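Local coordinates for peroxinectin A (Dictyostelium discoideum, PDB 6ERC), which uses hydrogen peroxide to oxidise phenolic donors, iodide and thiocyanate as a secreted haem peroxidase of the animal peroxidase family, at residues L226-F238 / E484-T498. Sequence-based numbering, arbitrary orientation.
Sequences LLLRDHNRLARKF and ECETTTFAEVIKRTT
The Arg233 guanidinium has Arg496 CG over one face, offset toward its rim, while Glu486 OE1 and the Asp230 carboxylate lie at its edge. The Arg496 guanidinium, turned 53° from it, has Val493 CG2 on one face and Glu486 OE1 on the opposite one; at its edge sit Asp230 and, 2.6 Å from Arg496 NH1, Glu486 O. With CG anti to the backbone N (chi1 -157°), Asp230 turns its carboxylate to Arg496, whose NH2 meets both oxygens, OD2 at 2.9 Å. Asp230 OD1 also accepts Arg233 NE and NH2, side-on, whereas NH1 and NH2 close end-on upon Glu486 OE1, NH1 at 2.7 Å. The anti lone pair of Glu486 OE2 meets Lys237 NZ at 3.0 Å, and that amine reaches Glu484 O at 2.7 Å. Arg229 NH1 bonds Thr497 O at 2.8 Å; Leu226 CD2 lies on Thr497 OG1, its CD1 on Ile494 CG1. The Cys485–Cys257 disulfide ties the loop carrying Glu486 to helix 247-275. With an alanine at Asp230, Arg496 NH2 would probably lose its carboxylate partner and Arg233 NH2, 3.2 Å from Arg496 NE, part of its balancing charge. Charges alternating from Lys237 to Arg496 thus fasten that loop, and Arg496 of helix 490-497, onto helix 218-241.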
ATOM      1  N   LEU A 226      -0.630  17.346  -1.120  1.00 55.33           N
ATOM      2  CA  LEU A 226      -1.923  17.999  -0.947  1.00 54.88           C
ATOM      3  C   LEU A 226      -2.397  17.918   0.497  1.00 56.52           C
ATOM      4  O   LEU A 226      -2.951  18.887   1.029  1.00 58.49           O
ATOM      5  CB  LEU A 226      -2.960  17.382  -1.887  1.00 53.33           C
ATOM      6  CG  LEU A 226      -2.675  17.453  -3.392  1.00 54.16           C
ATOM      7  CD1 LEU A 226      -3.909  17.036  -4.182  1.00 54.41           C
ATOM      8  CD2 LEU A 226      -2.212  18.836  -3.831  1.00 54.82           C
ATOM      9  N   LEU A 227      -2.186  16.776   1.155  1.00 53.54           N
ATOM     10  CA  LEU A 227      -2.607  16.656   2.546  1.00 56.85           C
ATOM     11  C   LEU A 227      -1.722  17.481   3.469  1.00 57.45           C
ATOM     12  O   LEU A 227      -2.164  17.885   4.551  1.00 55.54           O
ATOM     13  CB  LEU A 227      -2.609  15.190   2.977  1.00 55.79           C
ATOM     14  CG  LEU A 227      -3.655  14.296   2.308  1.00 55.32           C
ATOM     15  CD1 LEU A 227      -3.589  12.884   2.882  1.00 54.50           C
ATOM     16  CD2 LEU A 227      -5.061  14.865   2.457  1.00 55.17           C
ATOM     17  N   LEU A 228      -0.478  17.739   3.065  1.00 57.07           N
ATOM     18  CA  LEU A 228       0.353  18.675   3.810  1.00 57.07           C
ATOM     19  C   LEU A 228      -0.155  20.102   3.639  1.00 59.15           C
ATOM     20  O   LEU A 228      -0.247  20.857   4.614  1.00 58.52           O
ATOM     21  CB  LEU A 228       1.806  18.564   3.355  1.00 57.47           C
ATOM     22  CG  LEU A 228       2.575  17.296   3.736  1.00 56.94           C
ATOM     23  CD1 LEU A 228       3.916  17.269   3.022  1.00 57.08           C
ATOM     24  CD2 LEU A 228       2.775  17.199   5.237  1.00 58.08           C
ATOM     25  N   ARG A 229      -0.491  20.486   2.405  1.00 57.86           N
ATOM     26  CA  ARG A 229      -1.091  21.795   2.171  1.00 59.08           C
ATOM     27  C   ARG A 229      -2.384  21.945   2.960  1.00 59.09           C
ATOM     28  O   ARG A 229      -2.602  22.956   3.638  1.00 58.48           O
ATOM     29  CB  ARG A 229      -1.353  21.989   0.679  1.00 57.98           C
ATOM     30  CG  ARG A 229      -0.104  22.099  -0.170  1.00 58.01           C
ATOM     31  CD  ARG A 229      -0.462  22.207  -1.641  1.00 55.96           C
ATOM     32  NE  ARG A 229       0.718  22.310  -2.488  1.00 55.48           N
ATOM     33  CZ  ARG A 229       0.681  22.412  -3.811  1.00 56.49           C
ATOM     34  NH1 ARG A 229      -0.483  22.425  -4.448  1.00 55.30           N
ATOM     35  NH2 ARG A 229       1.810  22.501  -4.502  1.00 57.85           N
ATOM     36  N   ASP A 230      -3.259  20.941   2.878  1.00 58.71           N
ATOM     37  CA  ASP A 230      -4.511  20.980   3.623  1.00 58.97           C
ATOM     38  C   ASP A 230      -4.260  21.049   5.123  1.00 59.66           C
ATOM     39  O   ASP A 230      -5.055  21.640   5.859  1.00 60.18           O
ATOM     40  CB  ASP A 230      -5.358  19.755   3.276  1.00 59.10           C
ATOM     41  CG  ASP A 230      -6.836  19.972   3.534  1.00 58.72           C
ATOM     42  OD1 ASP A 230      -7.384  20.976   3.035  1.00 58.21           O
ATOM     43  OD2 ASP A 230      -7.458  19.127   4.215  1.00 59.73           O
ATOM     44  N   HIS A 231      -3.160  20.456   5.592  1.00 58.49           N
ATOM     45  CA  HIS A 231      -2.825  20.534   7.009  1.00 60.39           C
ATOM     46  C   HIS A 231      -2.447  21.957   7.402  1.00 60.96           C
ATOM     47  O   HIS A 231      -3.005  22.520   8.350  1.00 58.88           O
ATOM     48  CB  HIS A 231      -1.685  19.569   7.334  1.00 58.64           C
ATOM     49  CG  HIS A 231      -1.199  19.669   8.745  1.00 59.82           C
ATOM     50  ND1 HIS A 231      -0.270  20.603   9.149  1.00 61.21           N
ATOM     51  CD2 HIS A 231      -1.524  18.959   9.851  1.00 59.86           C
ATOM     52  CE1 HIS A 231      -0.039  20.461  10.442  1.00 61.23           C
ATOM     53  NE2 HIS A 231      -0.786  19.469  10.892  1.00 60.10           N
ATOM     54  N   ASN A 232      -1.491  22.552   6.686  1.00 60.99           N
ATOM     55  CA  ASN A 232      -1.075  23.911   7.003  1.00 61.05           C
ATOM     56  C   ASN A 232      -2.213  24.901   6.805  1.00 62.10           C
ATOM     57  O   ASN A 232      -2.256  25.939   7.476  1.00 62.31           O
ATOM     58  CB  ASN A 232       0.130  24.302   6.149  1.00 60.88           C
ATOM     59  CG  ASN A 232       1.401  23.603   6.585  1.00 61.06           C
ATOM     60  OD1 ASN A 232       1.440  22.951   7.629  1.00 60.39           O
ATOM     61  ND2 ASN A 232       2.454  23.746   5.793  1.00 61.57           N
ATOM     62  N   ARG A 233      -3.140  24.604   5.896  1.00 61.61           N
ATOM     63  CA  ARG A 233      -4.307  25.459   5.726  1.00 60.73           C
ATOM     64  C   ARG A 233      -5.170  25.448   6.983  1.00 61.69           C
ATOM     65  O   ARG A 233      -5.588  26.503   7.475  1.00 63.52           O
ATOM     66  CB  ARG A 233      -5.109  25.002   4.508  1.00 60.53           C
ATOM     67  CG  ARG A 233      -6.187  25.972   4.064  1.00 60.40           C
ATOM     68  CD  ARG A 233      -6.985  25.406   2.905  1.00 60.80           C
ATOM     69  NE  ARG A 233      -7.662  24.167   3.277  1.00 60.75           N
ATOM     70  CZ  ARG A 233      -8.818  24.110   3.932  1.00 60.58           C
ATOM     71  NH1 ARG A 233      -9.439  25.224   4.293  1.00 62.04           N
ATOM     72  NH2 ARG A 233      -9.354  22.935   4.230  1.00 60.64           N
ATOM     73  N   LEU A 234      -5.437  24.258   7.528  1.00 60.81           N
ATOM     74  CA  LEU A 234      -6.235  24.166   8.746  1.00 60.93           C
ATOM     75  C   LEU A 234      -5.502  24.748   9.947  1.00 61.99           C
ATOM     76  O   LEU A 234      -6.138  25.315  10.842  1.00 62.69           O
ATOM     77  CB  LEU A 234      -6.614  22.710   9.019  1.00 59.02           C
ATOM     78  CG  LEU A 234      -7.596  22.055   8.047  1.00 59.26           C
ATOM     79  CD1 LEU A 234      -7.805  20.602   8.424  1.00 60.37           C
ATOM     80  CD2 LEU A 234      -8.927  22.779   8.020  1.00 60.50           C
ATOM     81  N   ALA A 235      -4.175  24.620   9.992  1.00 61.53           N
ATOM     82  CA  ALA A 235      -3.421  25.182  11.108  1.00 62.91           C
ATOM     83  C   ALA A 235      -3.560  26.698  11.154  1.00 63.99           C
ATOM     84  O   ALA A 235      -3.696  27.284  12.234  1.00 64.38           O
ATOM     85  CB  ALA A 235      -1.951  24.781  11.002  1.00 61.97           C
ATOM     86  N   ARG A 236      -3.526  27.352   9.991  1.00 62.63           N
ATOM     87  CA  ARG A 236      -3.694  28.799   9.948  1.00 64.06           C
ATOM     88  C   ARG A 236      -5.088  29.214  10.403  1.00 65.05           C
ATOM     89  O   ARG A 236      -5.253  30.277  11.013  1.00 65.53           O
ATOM     90  CB  ARG A 236      -3.415  29.308   8.534  1.00 64.29           C
ATOM     91  CG  ARG A 236      -1.955  29.184   8.127  1.00 65.21           C
ATOM     92  CD  ARG A 236      -1.788  28.950   6.629  1.00 64.17           C
ATOM     93  NE  ARG A 236      -0.394  28.666   6.287  1.00 64.80           N
ATOM     94  CZ  ARG A 236       0.010  28.115   5.145  1.00 64.51           C
ATOM     95  NH1 ARG A 236      -0.870  27.768   4.213  1.00 64.05           N
ATOM     96  NH2 ARG A 236       1.302  27.901   4.938  1.00 64.13           N
ATOM     97  N   LYS A 237      -6.100  28.394  10.116  1.00 64.32           N
ATOM     98  CA  LYS A 237      -7.446  28.676  10.600  1.00 63.76           C
ATOM     99  C   LYS A 237      -7.519  28.538  12.116  1.00 64.05           C
ATOM    100  O   LYS A 237      -8.015  29.435  12.808  1.00 64.18           O
ATOM    101  CB  LYS A 237      -8.445  27.738   9.922  1.00 62.67           C
ATOM    102  CG  LYS A 237      -9.857  27.777  10.497  1.00 63.35           C
ATOM    103  CD  LYS A 237     -10.729  26.728   9.830  1.00 63.06           C
ATOM    104  CE  LYS A 237     -11.951  26.388  10.658  1.00 62.98           C
ATOM    105  NZ  LYS A 237     -12.678  25.232  10.064  1.00 62.07           N
ATOM    106  N   PHE A 238      -7.038  27.413  12.652  1.00 63.62           N
ATOM    107  CA  PHE A 238      -7.066  27.214  14.096  1.00 64.79           C
ATOM    108  C   PHE A 238      -6.216  28.252  14.813  1.00 65.51           C
ATOM    109  O   PHE A 238      -6.536  28.644  15.941  1.00 64.34           O
ATOM    110  CB  PHE A 238      -6.583  25.805  14.450  1.00 64.35           C
ATOM    111  CG  PHE A 238      -7.429  24.704  13.875  1.00 63.87           C
ATOM    112  CD1 PHE A 238      -8.783  24.890  13.647  1.00 63.67           C
ATOM    113  CD2 PHE A 238      -6.866  23.477  13.568  1.00 61.88           C
ATOM    114  CE1 PHE A 238      -9.556  23.873  13.121  1.00 63.10           C
ATOM    115  CE2 PHE A 238      -7.635  22.457  13.042  1.00 60.89           C
ATOM    116  CZ  PHE A 238      -8.982  22.655  12.818  1.00 61.65           C
ATOM    117  N   GLU A 484     -14.377  21.513  14.411  1.00 59.50           N
ATOM    118  CA  GLU A 484     -13.987  22.635  13.566  1.00 61.06           C
ATOM    119  C   GLU A 484     -13.185  22.203  12.344  1.00 59.60           C
ATOM    120  O   GLU A 484     -12.601  23.054  11.668  1.00 60.34           O
ATOM    121  CB  GLU A 484     -13.192  23.658  14.383  1.00 62.19           C
ATOM    122  CG  GLU A 484     -13.944  24.187  15.599  1.00 62.31           C
ATOM    123  CD  GLU A 484     -13.326  25.448  16.175  1.00 63.75           C
ATOM    124  OE1 GLU A 484     -14.015  26.491  16.198  1.00 63.71           O
ATOM    125  OE2 GLU A 484     -12.152  25.396  16.600  1.00 63.55           O
ATOM    126  N   CYS A 485     -13.144  20.909  12.038  1.00 61.07           N
ATOM    127  CA  CYS A 485     -12.464  20.446  10.839  1.00 60.24           C
ATOM    128  C   CYS A 485     -13.313  20.757   9.607  1.00 59.52           C
ATOM    129  O   CYS A 485     -14.441  21.247   9.698  1.00 59.71           O
ATOM    130  CB  CYS A 485     -12.166  18.950  10.930  1.00 60.20           C
ATOM    131  SG  CYS A 485     -11.146  18.434  12.336  1.00 59.37           S
ATOM    132  N   GLU A 486     -12.759  20.465   8.433  1.00 58.48           N
ATOM    133  CA  GLU A 486     -13.410  20.707   7.150  1.00 59.58           C
ATOM    134  C   GLU A 486     -13.323  19.465   6.274  1.00 58.26           C
ATOM    135  O   GLU A 486     -12.945  19.515   5.102  1.00 57.46           O
ATOM    136  CB  GLU A 486     -12.778  21.904   6.451  1.00 60.29           C
ATOM    137  CG  GLU A 486     -12.644  23.131   7.333  1.00 60.90           C
ATOM    138  CD  GLU A 486     -11.944  24.269   6.626  1.00 62.02           C
ATOM    139  OE1 GLU A 486     -11.571  24.093   5.446  1.00 60.98           O
ATOM    140  OE2 GLU A 486     -11.764  25.337   7.250  1.00 63.49           O
ATOM    141  N   THR A 487     -13.684  18.319   6.843  1.00 59.37           N
ATOM    142  CA  THR A 487     -13.540  17.052   6.142  1.00 58.25           C
ATOM    143  C   THR A 487     -14.572  16.952   5.026  1.00 58.08           C
ATOM    144  O   THR A 487     -15.779  17.013   5.276  1.00 59.27           O
ATOM    145  CB  THR A 487     -13.692  15.894   7.123  1.00 57.95           C
ATOM    146  OG1 THR A 487     -12.762  16.063   8.199  1.00 58.13           O
ATOM    147  CG2 THR A 487     -13.417  14.575   6.433  1.00 57.67           C
ATOM    148  N   THR A 488     -14.092  16.787   3.793  1.00 57.66           N
ATOM    149  CA  THR A 488     -14.964  16.693   2.630  1.00 57.00           C
ATOM    150  C   THR A 488     -14.545  15.518   1.753  1.00 57.99           C
ATOM    151  O   THR A 488     -13.777  14.654   2.192  1.00 56.19           O
ATOM    152  CB  THR A 488     -14.925  18.002   1.838  1.00 57.63           C
ATOM    153  OG1 THR A 488     -15.846  17.937   0.742  1.00 58.02           O
ATOM    154  CG2 THR A 488     -13.521  18.277   1.312  1.00 57.14           C
ATOM    155  N   THR A 489     -15.041  15.472   0.519  1.00 58.23           N
ATOM    156  CA  THR A 489     -14.645  14.427  -0.411  1.00 57.93           C
ATOM    157  C   THR A 489     -13.248  14.698  -0.962  1.00 57.62           C
ATOM    158  O   THR A 489     -12.746  15.824  -0.939  1.00 57.33           O
ATOM    159  CB  THR A 489     -15.637  14.313  -1.570  1.00 57.35           C
ATOM    160  OG1 THR A 489     -15.697  15.555  -2.284  1.00 56.34           O
ATOM    161  CG2 THR A 489     -17.021  13.948  -1.060  1.00 57.52           C
ATOM    162  N   PHE A 490     -12.621  13.634  -1.466  1.00 56.46           N
ATOM    163  CA  PHE A 490     -11.271  13.750  -2.004  1.00 54.90           C
ATOM    164  C   PHE A 490     -11.207  14.803  -3.106  1.00 55.02           C
ATOM    165  O   PHE A 490     -10.253  15.588  -3.172  1.00 53.57           O
ATOM    166  CB  PHE A 490     -10.816  12.384  -2.525  1.00 55.07           C
ATOM    167  CG  PHE A 490      -9.358  12.309  -2.903  1.00 54.24           C
ATOM    168  CD1 PHE A 490      -8.431  13.215  -2.411  1.00 53.96           C
ATOM    169  CD2 PHE A 490      -8.916  11.315  -3.758  1.00 53.43           C
ATOM    170  CE1 PHE A 490      -7.098  13.126  -2.767  1.00 51.79           C
ATOM    171  CE2 PHE A 490      -7.586  11.227  -4.115  1.00 53.06           C
ATOM    172  CZ  PHE A 490      -6.678  12.133  -3.619  1.00 51.60           C
ATOM    173  N   ALA A 491     -12.220  14.845  -3.972  1.00 55.90           N
ATOM    174  CA  ALA A 491     -12.214  15.800  -5.076  1.00 56.23           C
ATOM    175  C   ALA A 491     -12.143  17.232  -4.569  1.00 57.46           C
ATOM    176  O   ALA A 491     -11.462  18.076  -5.165  1.00 57.13           O
ATOM    177  CB  ALA A 491     -13.456  15.607  -5.944  1.00 56.78           C
ATOM    178  N   GLU A 492     -12.843  17.529  -3.472  1.00 57.96           N
ATOM    179  CA  GLU A 492     -12.841  18.886  -2.938  1.00 59.57           C
ATOM    180  C   GLU A 492     -11.547  19.215  -2.206  1.00 57.36           C
ATOM    181  O   GLU A 492     -11.124  20.376  -2.200  1.00 59.35           O
ATOM    182  CB  GLU A 492     -14.043  19.086  -2.010  1.00 59.89           C
ATOM    183  CG  GLU A 492     -15.367  19.233  -2.749  1.00 59.39           C
ATOM    184  CD  GLU A 492     -15.390  20.441  -3.671  1.00 61.47           C
ATOM    185  OE1 GLU A 492     -14.622  21.397  -3.421  1.00 60.53           O
ATOM    186  OE2 GLU A 492     -16.168  20.433  -4.648  1.00 62.24           O
ATOM    187  N   VAL A 493     -10.904  18.223  -1.589  1.00 55.04           N
ATOM    188  CA  VAL A 493      -9.583  18.455  -1.016  1.00 56.26           C
ATOM    189  C   VAL A 493      -8.604  18.864  -2.110  1.00 57.20           C
ATOM    190  O   VAL A 493      -7.737  19.721  -1.902  1.00 55.99           O
ATOM    191  CB  VAL A 493      -9.096  17.205  -0.260  1.00 55.99           C
ATOM    192  CG1 VAL A 493      -7.697  17.428   0.291  1.00 56.21           C
ATOM    193  CG2 VAL A 493     -10.059  16.848   0.864  1.00 56.27           C
ATOM    194  N   ILE A 494      -8.729  18.256  -3.293  1.00 56.75           N
ATOM    195  CA  ILE A 494      -7.852  18.599  -4.411  1.00 55.90           C
ATOM    196  C   ILE A 494      -8.028  20.065  -4.783  1.00 54.94           C
ATOM    197  O   ILE A 494      -7.052  20.804  -4.956  1.00 55.37           O
ATOM    198  CB  ILE A 494      -8.126  17.671  -5.610  1.00 54.42           C
ATOM    199  CG1 ILE A 494      -7.660  16.249  -5.297  1.00 54.56           C
ATOM    200  CG2 ILE A 494      -7.424  18.173  -6.868  1.00 54.03           C
ATOM    201  CD1 ILE A 494      -8.211  15.192  -6.236  1.00 53.73           C
ATOM    202  N   LYS A 495      -9.279  20.504  -4.917  1.00 57.15           N
ATOM    203  CA  LYS A 495      -9.548  21.892  -5.278  1.00 58.39           C
ATOM    204  C   LYS A 495      -9.020  22.846  -4.214  1.00 57.77           C
ATOM    205  O   LYS A 495      -8.398  23.866  -4.530  1.00 59.59           O
ATOM    206  CB  LYS A 495     -11.048  22.090  -5.477  1.00 58.54           C
ATOM    207  CG  LYS A 495     -11.648  21.246  -6.589  1.00 58.98           C
ATOM    208  CD  LYS A 495     -13.169  21.330  -6.572  1.00 59.90           C
ATOM    209  CE  LYS A 495     -13.801  20.456  -7.642  1.00 59.35           C
ATOM    210  NZ  LYS A 495     -15.286  20.556  -7.618  1.00 60.02           N
ATOM    211  N   ARG A 496      -9.264  22.528  -2.941  1.00 57.03           N
ATOM    212  CA  ARG A 496      -8.795  23.377  -1.851  1.00 57.83           C
ATOM    213  C   ARG A 496      -7.283  23.552  -1.869  1.00 58.16           C
ATOM    214  O   ARG A 496      -6.776  24.589  -1.424  1.00 58.94           O
ATOM    215  CB  ARG A 496      -9.228  22.784  -0.510  1.00 58.53           C
ATOM    216  CG  ARG A 496     -10.541  23.324   0.009  1.00 60.04           C
ATOM    217  CD  ARG A 496     -11.327  22.289   0.802  1.00 59.27           C
ATOM    218  NE  ARG A 496     -10.494  21.459   1.670  1.00 57.13           N
ATOM    219  CZ  ARG A 496     -10.972  20.709   2.659  1.00 58.23           C
ATOM    220  NH1 ARG A 496     -12.274  20.696   2.920  1.00 58.25           N
ATOM    221  NH2 ARG A 496     -10.150  19.976   3.397  1.00 57.32           N
ATOM    222  N   THR A 497      -6.548  22.562  -2.371  1.00 57.03           N
ATOM    223  CA  THR A 497      -5.101  22.508  -2.208  1.00 56.40           C
ATOM    224  C   THR A 497      -4.339  22.728  -3.508  1.00 55.40           C
ATOM    225  O   THR A 497      -3.110  22.614  -3.513  1.00 56.44           O
ATOM    226  CB  THR A 497      -4.699  21.165  -1.602  1.00 56.11           C
ATOM    227  OG1 THR A 497      -5.194  20.107  -2.430  1.00 57.23           O
ATOM    228  CG2 THR A 497      -5.269  21.013  -0.202  1.00 56.50           C
ATOM    229  N   THR A 498      -5.023  23.046  -4.603  1.00 55.66           N
ATOM    230  CA  THR A 498      -4.377  23.190  -5.898  1.00 57.18           C
ATOM    231  C   THR A 498      -4.700  24.547  -6.504  1.00 56.99           C
ATOM    232  O   THR A 498      -5.659  25.217  -6.115  1.00 59.60           O
ATOM    233  CB  THR A 498      -4.810  22.084  -6.869  1.00 56.92           C
ATOM    234  OG1 THR A 498      -6.240  22.035  -6.937  1.00 56.05           O
ATOM    235  CG2 THR A 498      -4.274  20.742  -6.413  1.00 54.83           C
TER